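Alpha-n-acetylglucosaminidase family protein (Clostridium perfringens, PDB 4A41) binds galactose through a family 32 carbohydrate-binding module that belongs to a larger enzyme, probably an alpha-N-acetylglucosaminidase of glycoside hydrolase family 89. Local coordinates at residues G45-A50 against Q71-E76; N84-L89 against V140-L145. One frame throughout, in Å; residues are numbered along the deposited sequence.

Contact 1: G45-A50 against Q71-E76; sequences GLAKFA and QSITLE. With CA (calcium ion), chain B.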
loop_
_atom_site.group_PDB
_atom_site.type_symbol
_atom_site.label_atom_id
_atom_site.label_comp_id
_atom_site.label_asym_id
_atom_site.label_seq_id
_atom_site.Cartn_x
_atom_site.Cartn_y
_atom_site.Cartn_z
ATOM N N GLY A 45 -8.473 5.840 -8.916
ATOM C CA GLY A 45 -7.365 5.619 -7.999
ATOM C C GLY A 45 -7.849 5.276 -6.602
ATOM O O GLY A 45 -7.131 5.535 -5.635
ATOM N N LEU A 46 -9.050 4.695 -6.499
ATOM C CA LEU A 46 -9.614 4.342 -5.187
ATOM C C LEU A 46 -8.705 3.380 -4.433
ATOM O O LEU A 46 -8.115 2.489 -5.037
ATOM C CB LEU A 46 -10.974 3.688 -5.340
ATOM C CG LEU A 46 -12.012 4.592 -5.999
ATOM C CD1 LEU A 46 -13.343 3.805 -6.088
ATOM C CD2 LEU A 46 -12.202 5.912 -5.248
ATOM N N ALA A 47 -8.572 3.572 -3.120
ATOM C CA ALA A 47 -7.790 2.647 -2.275
ATOM C C ALA A 47 -8.141 1.166 -2.451
ATOM O O ALA A 47 -7.241 0.285 -2.481
ATOM C CB ALA A 47 -7.943 3.030 -0.817
ATOM N N LYS A 48 -9.426 0.887 -2.606
ATOM C CA LYS A 48 -9.837 -0.508 -2.767
ATOM C C LYS A 48 -9.262 -1.196 -4.010
ATOM O O LYS A 48 -9.167 -2.435 -4.074
ATOM C CB LYS A 48 -11.355 -0.627 -2.737
ATOM C CG LYS A 48 -12.082 -0.099 -3.960
ATOM C CD LYS A 48 -13.585 -0.288 -3.750
ATOM C CE LYS A 48 -14.357 0.142 -4.974
ATOM N NZ LYS A 48 -15.810 -0.252 -4.816
ATOM N N PHE A 49 -8.833 -0.385 -4.975
ATOM C CA PHE A 49 -8.186 -0.949 -6.148
ATOM C C PHE A 49 -6.838 -1.594 -5.827
ATOM O O PHE A 49 -6.319 -2.348 -6.618
ATOM C CB PHE A 49 -7.968 0.113 -7.232
ATOM C CG PHE A 49 -9.236 0.615 -7.865
ATOM C CD1 PHE A 49 -10.433 -0.106 -7.786
ATOM C CD2 PHE A 49 -9.237 1.824 -8.528
ATOM C CE1 PHE A 49 -11.602 0.391 -8.394
ATOM C CE2 PHE A 49 -10.408 2.308 -9.153
ATOM C CZ PHE A 49 -11.559 1.586 -9.083
ATOM N N ALA A 50 -6.273 -1.313 -4.652
ATOM C CA ALA A 50 -4.964 -1.929 -4.298
ATOM C C ALA A 50 -5.123 -3.377 -3.817
ATOM O O ALA A 50 -4.152 -4.062 -3.625
ATOM C CB ALA A 50 -4.242 -1.063 -3.225
ATOM N N GLN A 71 1.746 10.348 1.901
ATOM C CA GLN A 71 0.401 9.860 2.026
ATOM C C GLN A 71 0.532 8.354 2.229
ATOM O O GLN A 71 1.598 7.788 1.993
ATOM C CB GLN A 71 -0.433 10.106 0.773
ATOM C CG GLN A 71 -0.658 11.594 0.394
ATOM C CD GLN A 71 -1.524 12.387 1.373
ATOM O OE1 GLN A 71 -2.393 11.843 2.094
ATOM N NE2 GLN A 71 -1.326 13.707 1.371
ATOM N N SER A 72 -0.532 7.745 2.722
ATOM C CA SER A 72 -0.497 6.324 3.078
ATOM C C SER A 72 -1.778 5.583 2.703
ATOM O O SER A 72 -2.826 6.188 2.469
ATOM C CB SER A 72 -0.241 6.153 4.582
ATOM O OG SER A 72 -1.327 6.652 5.357
ATOM N N ILE A 73 -1.669 4.250 2.676
ATOM C CA ILE A 73 -2.817 3.363 2.470
ATOM C C ILE A 73 -2.784 2.343 3.602
ATOM O O ILE A 73 -1.727 1.788 3.906
ATOM C CB ILE A 73 -2.823 2.732 1.044
ATOM C CG1 ILE A 73 -3.975 1.733 0.876
ATOM C CG2 ILE A 73 -1.476 2.019 0.717
ATOM C CD1 ILE A 73 -4.319 1.416 -0.567
ATOM N N THR A 74 -3.938 2.135 4.225
ATOM C CA THR A 74 -4.051 1.177 5.341
ATOM C C THR A 74 -4.957 0.013 4.947
ATOM O O THR A 74 -6.066 0.220 4.422
ATOM C CB THR A 74 -4.628 1.868 6.591
ATOM O OG1 THR A 74 -3.724 2.886 7.003
ATOM C CG2 THR A 74 -4.791 0.858 7.737
ATOM N N LEU A 75 -4.485 -1.204 5.224
ATOM C CA LEU A 75 -5.296 -2.394 5.060
ATOM C C LEU A 75 -5.723 -2.892 6.428
ATOM O O LEU A 75 -4.868 -3.270 7.251
ATOM C CB LEU A 75 -4.477 -3.463 4.325
ATOM C CG LEU A 75 -3.843 -3.035 3.002
ATOM C CD1 LEU A 75 -3.139 -4.258 2.406
ATOM C CD2 LEU A 75 -4.858 -2.404 2.030
ATOM N N GLU A 76 -7.032 -2.895 6.666
ATOM C CA GLU A 76 -7.584 -3.581 7.842
ATOM C C GLU A 76 -7.721 -5.044 7.421
ATOM O O GLU A 76 -8.404 -5.351 6.433
ATOM C CB GLU A 76 -8.916 -2.973 8.228
ATOM C CG GLU A 76 -9.550 -3.566 9.496
ATOM C CD GLU A 76 -10.526 -4.656 9.156
ATOM O OE1 GLU A 76 -11.502 -4.386 8.406
ATOM O OE2 GLU A 76 -10.351 -5.793 9.656
HETATM CA CA CA B . -5.481 -3.715 -8.299
#

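Contact 2: N84-L89 against V140-L145; sequences NKFTYL and VKLVAL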
loop_
_atom_site.group_PDB
_atom_site.type_symbol
_atom_site.label_atom_id
_atom_site.label_comp_id
_atom_site.label_asym_id
_atom_site.label_seq_id
_atom_site.Cartn_x
_atom_site.Cartn_y
_atom_site.Cartn_z
ATOM N N ASN A 84 4.436 -11.614 8.649
ATOM C CA ASN A 84 5.890 -11.605 8.480
ATOM C C ASN A 84 6.371 -11.186 7.116
ATOM O O ASN A 84 7.561 -11.187 6.884
ATOM C CB ASN A 84 6.445 -12.984 8.826
ATOM C CG ASN A 84 5.733 -14.053 8.100
ATOM O OD1 ASN A 84 5.692 -14.061 6.864
ATOM N ND2 ASN A 84 5.050 -14.926 8.860
ATOM N N LYS A 85 5.449 -10.878 6.199
ATOM C CA LYS A 85 5.869 -10.449 4.863
ATOM C C LYS A 85 4.800 -9.529 4.263
ATOM O O LYS A 85 3.619 -9.621 4.612
ATOM C CB LYS A 85 6.133 -11.685 3.981
ATOM C CG LYS A 85 6.589 -11.376 2.544
ATOM C CD LYS A 85 7.062 -12.653 1.846
ATOM C CE LYS A 85 5.937 -13.482 1.284
ATOM N NZ LYS A 85 6.418 -14.541 0.308
ATOM N N PHE A 86 5.243 -8.646 3.378
ATOM C CA PHE A 86 4.370 -7.693 2.712
ATOM C C PHE A 86 4.874 -7.496 1.303
ATOM O O PHE A 86 6.080 -7.345 1.112
ATOM C CB PHE A 86 4.390 -6.356 3.474
ATOM C CG PHE A 86 3.532 -5.278 2.840
ATOM C CD1 PHE A 86 2.190 -5.129 3.202
ATOM C CD2 PHE A 86 4.095 -4.363 1.932
ATOM C CE1 PHE A 86 1.415 -4.130 2.664
ATOM C CE2 PHE A 86 3.310 -3.348 1.364
ATOM C CZ PHE A 86 1.976 -3.235 1.720
ATOM N N THR A 87 3.988 -7.507 0.306
ATOM C CA THR A 87 4.466 -7.250 -1.053
ATOM C C THR A 87 3.734 -6.068 -1.654
ATOM O O THR A 87 2.532 -5.874 -1.400
ATOM C CB THR A 87 4.340 -8.484 -1.982
ATOM O OG1 THR A 87 2.954 -8.869 -2.120
ATOM C CG2 THR A 87 5.187 -9.673 -1.425
ATOM N N TYR A 88 4.497 -5.268 -2.409
ATOM C CA TYR A 88 3.991 -4.103 -3.107
ATOM C C TYR A 88 4.218 -4.332 -4.590
ATOM O O TYR A 88 5.375 -4.445 -5.019
ATOM C CB TYR A 88 4.758 -2.855 -2.619
ATOM C CG TYR A 88 4.670 -1.641 -3.517
ATOM C CD1 TYR A 88 3.467 -0.967 -3.695
ATOM C CD2 TYR A 88 5.795 -1.188 -4.197
ATOM C CE1 TYR A 88 3.392 0.167 -4.523
ATOM C CE2 TYR A 88 5.717 -0.061 -5.049
ATOM C CZ TYR A 88 4.509 0.596 -5.202
ATOM O OH TYR A 88 4.395 1.715 -6.008
ATOM N N LEU A 89 3.124 -4.408 -5.358
ATOM C CA LEU A 89 3.202 -4.505 -6.817
ATOM C C LEU A 89 2.855 -3.149 -7.413
ATOM O O LEU A 89 1.727 -2.654 -7.253
ATOM C CB LEU A 89 2.263 -5.592 -7.368
ATOM C CG LEU A 89 2.299 -5.752 -8.897
ATOM C CD1 LEU A 89 3.651 -6.359 -9.317
ATOM C CD2 LEU A 89 1.135 -6.628 -9.373
ATOM N N VAL A 140 -2.315 -2.884 8.574
ATOM C CA VAL A 140 -1.005 -2.594 8.012
ATOM C C VAL A 140 -1.087 -1.339 7.161
ATOM O O VAL A 140 -1.977 -1.223 6.329
ATOM C CB VAL A 140 -0.498 -3.780 7.137
ATOM C CG1 VAL A 140 0.852 -3.465 6.482
ATOM C CG2 VAL A 140 -0.403 -5.040 7.973
ATOM N N LYS A 141 -0.154 -0.416 7.388
ATOM C CA LYS A 141 -0.167 0.877 6.717
ATOM C C LYS A 141 1.126 1.008 5.923
ATOM O O LYS A 141 2.251 0.931 6.454
ATOM C CB LYS A 141 -0.311 2.035 7.717
ATOM C CG LYS A 141 -0.192 3.419 7.046
ATOM C CD LYS A 141 -0.122 4.585 8.047
ATOM C CE LYS A 141 -1.333 4.658 8.955
ATOM N NZ LYS A 141 -1.212 5.933 9.765
ATOM N N LEU A 142 0.973 1.214 4.630
ATOM C CA LEU A 142 2.110 1.539 3.770
ATOM C C LEU A 142 2.196 3.059 3.571
ATOM O O LEU A 142 1.259 3.673 3.036
ATOM C CB LEU A 142 2.017 0.848 2.400
ATOM C CG LEU A 142 3.145 1.194 1.414
ATOM C CD1 LEU A 142 4.510 0.743 1.899
ATOM C CD2 LEU A 142 2.801 0.567 0.045
ATOM N N VAL A 143 3.287 3.642 4.068
ATOM C CA VAL A 143 3.519 5.096 3.988
ATOM C C VAL A 143 4.468 5.365 2.814
ATOM O O VAL A 143 5.603 4.885 2.754
ATOM C CB VAL A 143 4.135 5.662 5.292
ATOM C CG1 VAL A 143 4.317 7.166 5.172
ATOM C CG2 VAL A 143 3.305 5.301 6.520
ATOM N N ALA A 144 3.964 6.131 1.851
ATOM C CA ALA A 144 4.787 6.638 0.730
ATOM C C ALA A 144 5.398 7.992 1.077
ATOM O O ALA A 144 4.695 8.998 1.114
ATOM C CB ALA A 144 3.923 6.771 -0.530
ATOM N N LEU A 145 6.698 7.980 1.370
ATOM C CA LEU A 145 7.418 9.216 1.693
ATOM C C LEU A 145 7.779 9.925 0.409
ATOM O O LEU A 145 7.751 11.166 0.339
ATOM C CB LEU A 145 8.692 8.906 2.492
ATOM C CG LEU A 145 8.466 8.299 3.890
ATOM C CD1 LEU A 145 9.779 8.008 4.583
ATOM C CD2 LEU A 145 7.566 9.174 4.741
#

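Contact 1: G45-A50 against Q71-E76
The methyl CD1 of I73 reaches from the strand 71-76 to the short 3-10 turn at 47-50 and makes every close touch between the two segments. CD1 packs end-on against the methyl of A50, CD1 to CB 3.6 Å, and also meets the A47 methyl, CD1 to CB 4.0 Å. It makes a packing contact with the carbonyl oxygen of A47 as well, CD1 to O 3.7 Å. The two alanines lie three residues apart, one turn of the 3-10 segment, and both CB atoms point toward the strand. I73 has CG1 anti to its backbone N (chi1 176°) and an extended second torsion (chi2 162°), a shape that carries CD1 straight out from the strand. L157 of strand 153-160 touches both A50 and I73 and continues this apolar patch. Within the turn segment, the CB of L46 sits over the centre of one face of the F49 ring.

Backbone bonds hold the turn: A50 N donates to A47 O at 2.9 Å, and the preceding bond, F49 N to L46 O, is 3.0 Å long. A47 N is hydrogen-bonded to E37 OE1.

The metal is held by the same turn. F49 O binds the calcium ion at 2.3 Å, with D52, K54, T57, A155 and E156 among the other ligands. One side of the turn thus faces the apolar interior while a carbonyl serves the ion, the calcium-bound loop packing on a strand of the beta-sandwich seen in F5/8 type C domains and family 32 carbohydrate-binding modules.

Contact 2: N84-L89 against V140-L145
F86 and V140 lie alongside each other with their side chains running antiparallel, the phenyl ring reaching out from strand 84-89 and the valine from strand 140-144. CG1 of V140 meets the ring obliquely, 3.9 Å from CD1 of F86 and equally near CE1. The ring extends across the gap because CG of F86 stands anti to the backbone N (chi1 179°). The L142 side chain runs at about a right angle to that of F86, its CB approaching the ring obliquely: CB of L142 is 4.1 Å from CZ of F86, and its CD2 branch lies 4.2 Å from CE2 of F86.

The strands belong to the two facing sheets of the beta-sandwich, their axes 10.3 Å apart at closest approach and 46° from parallel, so the side chains alone bridge the interior. L104 of strand 102-107 touches both F86 and V140, and F132 packs against F86 from the first strand's own sheet.

The L142 side chain also crosses that of Y88 at about a right angle, and the same CD2 meets the ring obliquely, 4.1 Å from CD1 of Y88. This one methyl touches both aromatic residues, which occupy alternate positions on strand 84-89. Y88 is buried, yet its hydroxyl is hydrogen-bonded to S153 O and I99 N, and its ring meets that of W121 with the planes nearly parallel.

Overall arrangement
Both contacts are buried and apolar across their segments, and they share a sheet: strands 71-77 and 139-144 are antiparallel neighbours, probably joined by hydrogen bonds from L75 N to V140 O and from L142 N to I73 O. Their other partners differ. Contact 2 is an aromatic-aliphatic contact between sheets, spanning the sandwich to strand 80-89, whereas contact 1 is a small, purely aliphatic one between a strand and a calcium-bound loop. Contact 2 buries more surface, 176 Å² against 112 Å². The contact centres are 11 Å apart, and L157 touches A50, I73 and Y88, tying the two together.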